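Local coordinates for protein oxidoreductase, short-chain dehydrogenase/reductase family (Aeromonas hydrophila subsp. hydrophila, PDB 3L6E) that probably acts as an NAD(P)-dependent short-chain dehydrogenase/reductase, perhaps reducing 3-dehydrosphinganine in sphingolipid metabolism, at residues H5-G10 / E79-C84; S107-T112 / W153-F158; G127-N132 / R172-Y177. One frame throughout, in Å; residues are numbered along the deposited sequence.

Interaction 1. Residues H5-G10 / E79-C84; sequences HIIVTG and ELVLHC
Strands 5-9 and 80-84 pair in parallel at the middle of the Rossmann-type sheet of order 3-2-1-4-5-6-7, where the chain crosses from one half of the fold to the other; strand 29-34 flanks the first and strand 128-137 the second. The strand axes run 4.7 Å apart and only 12° from parallel. Three nearly straight backbone bonds form the ladder: Ile7 N to Leu80 O, Leu82 N to Ile7 O, and Thr9 N to Leu82 O. Glu79 N adds a more bent one to His5 O at the start.

On the face that carries Ile6, Val8, Leu80 and Leu82, Ile6 meets Leu80. Its CG1 stands beside the backbone N (chi1 -46°), and from there CD1 comes to 3.5 Å from Leu80 CB, while Ile6 CG2 lies 3.8 Å from Leu80 CD2. Val8 and Leu82 follow, flank to flank, with helix 14-25 packed on them through Leu19 and Leu23. Ile7 and Val81 occupy the other face, where Val115 and Thr119 of helix 98-123 cover Val81.

At the C-terminal end, near the glycine-rich turn that in this family holds the dinucleotide, Gly10 lies close to a bound sulfate. Here a side chain carries on the ladder: Thr9 OG1 accepts a bond from Cys84 N at 2.9 Å (146° at the hydrogen), and the same oxygen sits obliquely to the His83 ring, 2.9 Å from His83 CD2.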
loop_
_atom_site.group_PDB
_atom_site.type_symbol
_atom_site.label_atom_id
_atom_site.label_comp_id
_atom_site.label_asym_id
_atom_site.label_seq_id
_atom_site.Cartn_x
_atom_site.Cartn_y
_atom_site.Cartn_z
ATOM N N HIS A 5 -3.467 15.079 16.976
ATOM C CA HIS A 5 -2.445 15.963 16.422
ATOM C C HIS A 5 -1.550 15.295 15.374
ATOM O O HIS A 5 -0.929 14.256 15.629
ATOM C CB HIS A 5 -1.590 16.569 17.526
ATOM C CG HIS A 5 -0.653 17.628 17.047
ATOM N ND1 HIS A 5 0.576 17.853 17.629
ATOM C CD2 HIS A 5 -0.750 18.502 16.018
ATOM C CE1 HIS A 5 1.182 18.840 16.995
ATOM N NE2 HIS A 5 0.400 19.251 16.014
ATOM N N ILE A 6 -1.497 15.917 14.195
ATOM C CA ILE A 6 -0.650 15.462 13.093
ATOM C C ILE A 6 0.311 16.571 12.697
ATOM O O ILE A 6 -0.046 17.749 12.670
ATOM C CB ILE A 6 -1.480 15.076 11.837
ATOM C CG1 ILE A 6 -2.688 14.216 12.212
ATOM C CG2 ILE A 6 -0.570 14.415 10.732
ATOM C CD1 ILE A 6 -2.343 12.803 12.628
ATOM N N ILE A 7 1.544 16.191 12.410
ATOM C CA ILE A 7 2.510 17.119 11.861
ATOM C C ILE A 7 2.696 16.755 10.398
ATOM O O ILE A 7 2.947 15.592 10.077
ATOM C CB ILE A 7 3.845 17.037 12.585
ATOM C CG1 ILE A 7 3.721 17.629 13.995
ATOM C CG2 ILE A 7 4.947 17.795 11.813
ATOM C CD1 ILE A 7 4.983 17.433 14.807
ATOM N N VAL A 8 2.629 17.746 9.529
ATOM C CA VAL A 8 2.870 17.534 8.120
ATOM C C VAL A 8 3.917 18.492 7.606
ATOM O O VAL A 8 3.744 19.684 7.674
ATOM C CB VAL A 8 1.597 17.715 7.299
ATOM C CG1 VAL A 8 1.891 17.542 5.847
ATOM C CG2 VAL A 8 0.540 16.754 7.742
ATOM N N THR A 9 5.009 17.958 7.090
ATOM C CA THR A 9 6.031 18.794 6.498
ATOM C C THR A 9 5.777 18.957 5.013
ATOM O O THR A 9 5.003 18.228 4.436
ATOM C CB THR A 9 7.421 18.226 6.691
ATOM O OG1 THR A 9 7.501 16.966 6.047
ATOM C CG2 THR A 9 7.730 18.052 8.128
ATOM N N GLY A 10 6.432 19.929 4.406
ATOM C CA GLY A 10 6.218 20.229 3.010
ATOM C C GLY A 10 4.755 20.481 2.791
ATOM O O GLY A 10 4.166 20.010 1.833
ATOM N N GLU A 79 0.557 12.207 17.062
ATOM C CA GLU A 79 0.359 10.800 16.726
ATOM C C GLU A 79 1.024 10.432 15.382
ATOM O O GLU A 79 1.463 9.290 15.179
ATOM C CB GLU A 79 -1.135 10.474 16.636
ATOM C CG GLU A 79 -1.953 10.884 17.858
ATOM C CD GLU A 79 -3.439 10.619 17.676
ATOM O OE1 GLU A 79 -4.136 10.383 18.696
ATOM O OE2 GLU A 79 -3.905 10.637 16.510
ATOM N N LEU A 80 1.076 11.389 14.459
ATOM C CA LEU A 80 1.622 11.114 13.132
ATOM C C LEU A 80 2.489 12.258 12.661
ATOM O O LEU A 80 2.086 13.427 12.725
ATOM C CB LEU A 80 0.505 10.808 12.113
ATOM C CG LEU A 80 0.799 10.828 10.603
ATOM C CD1 LEU A 80 1.789 9.748 10.216
ATOM C CD2 LEU A 80 -0.487 10.708 9.757
ATOM N N VAL A 81 3.703 11.908 12.235
ATOM C CA VAL A 81 4.576 12.832 11.542
ATOM C C VAL A 81 4.625 12.385 10.089
ATOM O O VAL A 81 5.078 11.281 9.756
ATOM C CB VAL A 81 5.980 12.957 12.180
ATOM C CG1 VAL A 81 6.850 13.938 11.372
ATOM C CG2 VAL A 81 5.857 13.501 13.595
ATOM N N LEU A 82 4.093 13.248 9.236
ATOM C CA LEU A 82 3.995 12.981 7.824
ATOM C C LEU A 82 5.048 13.822 7.155
ATOM O O LEU A 82 4.924 15.043 7.074
ATOM C CB LEU A 82 2.613 13.360 7.313
ATOM C CG LEU A 82 1.862 12.316 6.497
ATOM C CD1 LEU A 82 0.617 12.919 5.876
ATOM C CD2 LEU A 82 2.751 11.730 5.436
ATOM N N HIS A 83 6.118 13.178 6.726
ATOM C CA HIS A 83 7.198 13.916 6.109
ATOM C C HIS A 83 7.076 13.885 4.592
ATOM O O HIS A 83 7.142 12.823 3.972
ATOM C CB HIS A 83 8.568 13.421 6.561
ATOM C CG HIS A 83 9.695 14.264 6.051
ATOM N ND1 HIS A 83 10.602 13.814 5.116
ATOM C CD2 HIS A 83 10.028 15.549 6.306
ATOM C CE1 HIS A 83 11.454 14.779 4.831
ATOM N NE2 HIS A 83 11.124 15.843 5.535
ATOM N N CYS A 84 6.862 15.061 4.016
ATOM C CA CYS A 84 6.802 15.227 2.578
ATOM C C CYS A 84 8.068 15.896 2.093
ATOM O O CYS A 84 8.109 17.110 1.974
ATOM C CB CYS A 84 5.598 16.072 2.188
ATOM S SG CYS A 84 4.062 15.277 2.545
#

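Interaction 2. Residues S107-T112 / W153-F158; sequences SNLVST and WGMRGF. Unlike the reference sequence in segment 107-112: Val110 (reference Ile).
Met155, present as selenomethionine, reaches from helix 145-165 to helix 98-123 and meets Thr112 and the backbone of Asn108. Its SE lies 3.6 Å from Thr112 OG1 and 3.7 Å from Asn108 O, and the Met155 and Thr112 side chains cross at about a right angle. The chain leaves with CG beside the backbone N (chi1 -73°), a course that brings SE up to those two oxygens. Leu109 comes in from the other helix: its CD1 packs 4.1 Å from Met155 CG and also touches Gly154 O and, more loosely, Phe158 CB. Further along, Thr112 O sits oblique to the Phe158 ring, 4.3 Å from Phe158 CE2.

Thr112 is itself held in place. Its OG1 bonds to Asn108 O at 2.7 Å, nearly in line with the carbonyl, whereas the bond from Thr112 N to that oxygen is weak. One acceptor thus fixes the hydroxyl that faces the selenium. Beyond this shell, Ala85 and Leu134 pack on Met155, Asn132 touches Thr112, and Phe158 also touches Ile113 and Ala116, further along helix 98-123.

The short helical segments lie 9.6 Å apart, 14° from parallel, and meet through side chains with no direct polar bond. Such side-by-side helices on one face of the parallel sheet, with strand 128-137 running between them in sequence, are typical of the Rossmann-type alpha/beta/alpha sandwich of short-chain dehydrogenases.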
loop_
_atom_site.group_PDB
_atom_site.type_symbol
_atom_site.label_atom_id
_atom_site.label_comp_id
_atom_site.label_asym_id
_atom_site.label_seq_id
_atom_site.Cartn_x
_atom_site.Cartn_y
_atom_site.Cartn_z
ATOM N N SER A 107 17.977 19.391 0.905
ATOM C CA SER A 107 16.572 19.596 1.174
ATOM C C SER A 107 15.864 18.244 1.323
ATOM O O SER A 107 14.799 18.168 1.947
ATOM C CB SER A 107 15.903 20.407 0.069
ATOM O OG SER A 107 14.924 19.624 -0.595
ATOM N N ASN A 108 16.464 17.212 0.761
ATOM C CA ASN A 108 15.813 15.936 0.778
ATOM C C ASN A 108 16.290 14.911 1.744
ATOM O O ASN A 108 15.506 14.372 2.449
ATOM C CB ASN A 108 15.669 15.378 -0.599
ATOM C CG ASN A 108 14.806 16.214 -1.421
ATOM O OD1 ASN A 108 14.430 17.277 -1.020
ATOM N ND2 ASN A 108 14.476 15.754 -2.558
ATOM N N LEU A 109 17.568 14.639 1.787
ATOM C CA LEU A 109 18.002 13.631 2.680
ATOM C C LEU A 109 18.204 14.165 4.060
ATOM O O LEU A 109 17.846 13.573 4.986
ATOM C CB LEU A 109 19.228 12.984 2.147
ATOM C CG LEU A 109 19.797 11.889 2.994
ATOM C CD1 LEU A 109 18.791 10.892 3.426
ATOM C CD2 LEU A 109 20.876 11.266 2.200
ATOM N N VAL A 110 18.768 15.322 4.161
ATOM C CA VAL A 110 19.036 16.002 5.419
ATOM C C VAL A 110 17.738 16.302 6.167
ATOM O O VAL A 110 17.631 16.047 7.374
ATOM C CB VAL A 110 19.857 17.296 5.192
ATOM C CG1 VAL A 110 20.024 18.081 6.477
ATOM C CG2 VAL A 110 21.222 16.967 4.601
ATOM N N SER A 111 16.744 16.832 5.456
ATOM C CA SER A 111 15.465 17.118 6.088
ATOM C C SER A 111 14.875 15.794 6.534
ATOM O O SER A 111 14.361 15.692 7.644
ATOM C CB SER A 111 14.514 17.891 5.161
ATOM O OG SER A 111 13.899 17.048 4.192
ATOM N N THR A 112 15.004 14.764 5.699
ATOM C CA THR A 112 14.426 13.469 6.046
ATOM C C THR A 112 15.045 12.915 7.326
ATOM O O THR A 112 14.329 12.437 8.202
ATOM C CB THR A 112 14.503 12.439 4.906
ATOM O OG1 THR A 112 13.744 12.908 3.792
ATOM C CG2 THR A 112 13.908 11.111 5.343
ATOM N N TRP A 153 16.571 6.744 -3.363
ATOM C CA TRP A 153 17.262 5.559 -2.819
ATOM C C TRP A 153 18.018 5.820 -1.509
ATOM O O TRP A 153 17.860 5.066 -0.558
ATOM C CB TRP A 153 18.120 4.833 -3.869
ATOM C CG TRP A 153 17.245 4.017 -4.754
ATOM C CD1 TRP A 153 16.861 4.317 -6.031
ATOM C CD2 TRP A 153 16.557 2.807 -4.400
ATOM N NE1 TRP A 153 16.006 3.352 -6.511
ATOM C CE2 TRP A 153 15.792 2.418 -5.529
ATOM C CE3 TRP A 153 16.527 2.001 -3.245
ATOM C CZ2 TRP A 153 15.003 1.249 -5.542
ATOM C CZ3 TRP A 153 15.742 0.841 -3.254
ATOM C CH2 TRP A 153 14.985 0.479 -4.399
ATOM N N GLY A 154 18.783 6.901 -1.448
ATOM C CA GLY A 154 19.388 7.338 -0.189
ATOM C C GLY A 154 18.409 7.460 0.978
ATOM O O GLY A 154 18.711 7.013 2.090
HETATM N N MSE A 155 17.242 8.055 0.722
HETATM C CA MSE A 155 16.206 8.232 1.742
HETATM C C MSE A 155 15.641 6.902 2.215
HETATM O O MSE A 155 15.438 6.696 3.405
HETATM C CB MSE A 155 15.054 9.110 1.212
HETATM C CG MSE A 155 15.422 10.574 1.086
HETATM SE SE MSE A 155 13.944 11.687 0.463
HETATM C CE MSE A 155 14.001 11.312 -1.446
ATOM N N ARG A 156 15.363 6.021 1.260
ATOM C CA ARG A 156 14.908 4.673 1.544
ATOM C C ARG A 156 15.959 3.886 2.313
ATOM O O ARG A 156 15.628 3.160 3.252
ATOM C CB ARG A 156 14.562 3.959 0.254
ATOM C CG ARG A 156 13.914 2.607 0.444
ATOM C CD ARG A 156 13.427 2.078 -0.885
ATOM N NE ARG A 156 12.698 0.820 -0.741
ATOM C CZ ARG A 156 11.927 0.282 -1.684
ATOM N NH1 ARG A 156 11.769 0.888 -2.859
ATOM N NH2 ARG A 156 11.311 -0.874 -1.445
ATOM N N GLY A 157 17.225 4.037 1.919
ATOM C CA GLY A 157 18.319 3.362 2.622
ATOM C C GLY A 157 18.283 3.732 4.095
ATOM O O GLY A 157 18.189 2.869 4.953
ATOM N N PHE A 158 18.308 5.030 4.366
ATOM C CA PHE A 158 18.255 5.564 5.722
ATOM C C PHE A 158 17.048 5.032 6.504
ATOM O O PHE A 158 17.206 4.492 7.591
ATOM C CB PHE A 158 18.238 7.107 5.710
ATOM C CG PHE A 158 17.976 7.715 7.067
ATOM C CD1 PHE A 158 18.979 7.759 8.030
ATOM C CD2 PHE A 158 16.720 8.205 7.394
ATOM C CE1 PHE A 158 18.734 8.303 9.290
ATOM C CE2 PHE A 158 16.461 8.738 8.656
ATOM C CZ PHE A 158 17.478 8.798 9.603
#

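Interaction 3. Residues G127-N132 / R172-Y177; sequences GGVLAN and RLVNLY
Five backbone hydrogen bonds join strand 128-132 to strand 172-177 in parallel register. Arg172 N bonds to Gly128 O, Leu130 N to Arg172 O, Val174 N to Leu130 O, Asn132 N to Val174 O and Leu176 N to Asn132 O, the last at 2.8 Å. All are close to straight at the hydrogen, although Val174 N approaches tilted 29° from the plane of the Leu130 carbonyl. CA-H...O contacts supplement them, the shortest from Ala131 CA to Val174 O at 3.2 Å.

The apolar contacts divide between two faces. On one, Leu130 and Leu173 run alongside each other in the same direction, with Leu130 CD2 3.8 Å from Leu173 CG; Ala116 and Thr119 of helix 98-123 cover Leu130. On the other, Val129 CG1 meets Val174 CG2 at 3.9 Å, and Ala131 CB sits 4.3 Å from Leu176 CD1.

Among the polar side chains, Asn132 is buried and its OD1 pairs weakly with His83 ND1. The extended Arg172 chain leads away from strand 128-132, packing on His218 and on Asn227 of the second subunit.

In this beta-alpha-beta unit, closed through helix 145-165, backbone bonds fix the register; Val129, Ala131, Val174 and Leu176 meet as aliphatic groups, while the Leu130-Leu173 face gives way to Asn132 and Asn175.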
loop_
_atom_site.group_PDB
_atom_site.type_symbol
_atom_site.label_atom_id
_atom_site.label_comp_id
_atom_site.label_asym_id
_atom_site.label_seq_id
_atom_site.Cartn_x
_atom_site.Cartn_y
_atom_site.Cartn_z
ATOM N N GLY A 127 5.258 6.080 21.278
ATOM C CA GLY A 127 4.680 5.389 20.141
ATOM C C GLY A 127 4.009 6.364 19.208
ATOM O O GLY A 127 3.923 7.551 19.513
ATOM N N GLY A 128 3.526 5.855 18.077
ATOM C CA GLY A 128 2.961 6.680 17.014
ATOM C C GLY A 128 3.528 6.324 15.652
ATOM O O GLY A 128 4.128 5.264 15.483
ATOM N N VAL A 129 3.332 7.214 14.676
ATOM C CA VAL A 129 3.673 6.933 13.275
ATOM C C VAL A 129 4.588 8.000 12.641
ATOM O O VAL A 129 4.332 9.206 12.755
ATOM C CB VAL A 129 2.384 6.684 12.431
ATOM C CG1 VAL A 129 2.698 6.360 10.975
ATOM C CG2 VAL A 129 1.568 5.527 13.037
ATOM N N LEU A 130 5.676 7.526 12.019
ATOM C CA LEU A 130 6.551 8.345 11.184
ATOM C C LEU A 130 6.369 7.917 9.744
ATOM O O LEU A 130 6.846 6.846 9.322
ATOM C CB LEU A 130 8.039 8.225 11.556
ATOM C CG LEU A 130 9.018 8.887 10.567
ATOM C CD1 LEU A 130 8.853 10.387 10.514
ATOM C CD2 LEU A 130 10.494 8.524 10.858
ATOM N N ALA A 131 5.682 8.765 8.993
ATOM C CA ALA A 131 5.344 8.426 7.621
ATOM C C ALA A 131 6.151 9.322 6.734
ATOM O O ALA A 131 6.168 10.531 6.929
ATOM C CB ALA A 131 3.860 8.593 7.369
ATOM N N ASN A 132 6.845 8.711 5.782
ATOM C CA ASN A 132 7.676 9.444 4.852
ATOM C C ASN A 132 7.157 9.296 3.428
ATOM O O ASN A 132 6.805 8.187 2.998
ATOM C CB ASN A 132 9.108 8.961 4.928
ATOM C CG ASN A 132 9.918 9.721 5.931
ATOM O OD1 ASN A 132 10.428 10.799 5.661
ATOM N ND2 ASN A 132 10.062 9.149 7.103
ATOM N N ARG A 172 6.258 3.473 14.699
ATOM C CA ARG A 172 6.111 2.713 13.452
ATOM C C ARG A 172 6.598 3.534 12.267
ATOM O O ARG A 172 6.249 4.696 12.161
ATOM C CB ARG A 172 4.640 2.333 13.235
ATOM C CG ARG A 172 4.150 1.193 14.105
ATOM C CD ARG A 172 2.622 1.144 14.216
ATOM N NE ARG A 172 2.218 0.243 15.303
ATOM C CZ ARG A 172 0.981 0.125 15.789
ATOM N NH1 ARG A 172 -0.020 0.852 15.298
ATOM N NH2 ARG A 172 0.737 -0.731 16.773
ATOM N N LEU A 173 7.393 2.932 11.380
ATOM C CA LEU A 173 7.808 3.616 10.155
ATOM C C LEU A 173 7.012 3.113 8.969
ATOM O O LEU A 173 6.929 1.909 8.718
ATOM C CB LEU A 173 9.342 3.584 9.924
ATOM C CG LEU A 173 10.109 4.771 10.550
ATOM C CD1 LEU A 173 9.838 4.842 12.055
ATOM C CD2 LEU A 173 11.648 4.759 10.290
ATOM N N VAL A 174 6.386 4.075 8.288
ATOM C CA VAL A 174 5.563 3.848 7.105
ATOM C C VAL A 174 6.161 4.653 5.943
ATOM O O VAL A 174 6.399 5.860 6.058
ATOM C CB VAL A 174 4.082 4.245 7.336
ATOM C CG1 VAL A 174 3.250 4.020 6.061
ATOM C CG2 VAL A 174 3.459 3.434 8.536
ATOM N N ASN A 175 6.440 3.965 4.847
ATOM C CA ASN A 175 7.036 4.611 3.677
ATOM C C ASN A 175 6.036 4.624 2.511
ATOM O O ASN A 175 5.522 3.598 2.144
ATOM C CB ASN A 175 8.324 3.898 3.286
ATOM C CG ASN A 175 9.417 4.032 4.328
ATOM O OD1 ASN A 175 9.487 5.007 5.084
ATOM N ND2 ASN A 175 10.298 3.049 4.359
ATOM N N LEU A 176 5.759 5.791 1.947
ATOM C CA LEU A 176 4.716 5.932 0.932
ATOM C C LEU A 176 5.330 6.429 -0.383
ATOM O O LEU A 176 6.089 7.384 -0.372
ATOM C CB LEU A 176 3.640 6.924 1.407
ATOM C CG LEU A 176 3.114 6.728 2.846
ATOM C CD1 LEU A 176 2.451 7.977 3.379
ATOM C CD2 LEU A 176 2.180 5.546 2.966
ATOM N N TYR A 177 4.967 5.780 -1.495
ATOM C CA TYR A 177 5.576 6.024 -2.796
ATOM C C TYR A 177 4.565 6.393 -3.896
ATOM O O TYR A 177 4.114 5.529 -4.642
ATOM C CB TYR A 177 6.364 4.779 -3.222
ATOM C CG TYR A 177 7.416 4.340 -2.229
ATOM C CD1 TYR A 177 7.065 3.633 -1.046
ATOM C CD2 TYR A 177 8.759 4.597 -2.470
ATOM C CE1 TYR A 177 8.048 3.206 -0.149
ATOM C CE2 TYR A 177 9.747 4.180 -1.592
ATOM C CZ TYR A 177 9.393 3.479 -0.436
ATOM O OH TYR A 177 10.390 3.098 0.442
#

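How the interactions relate
Interactions 1 and 3 are buried strand pairings in one parallel sheet, and they adjoin: strands 80-84 and 128-137 are neighbours, with probable hydrogen bonds from His83 N to Ala131 O and from Ala131 N to Val81 O. Interaction 2 is only partly buried, lies toward the outside of the fold, and joins two helices through side chains, whereas the strand pairs rely on backbone bonds. His83 joins interaction 1 to interaction 2, touching Ser111 and Thr112 of helix 98-123. Interactions 2 and 3 alternate along the chain, since helix 98-123, strand 128-137, helix 145-165 and strand 171-181 follow in order; Thr112 CG2 lies against Asn132 OD1.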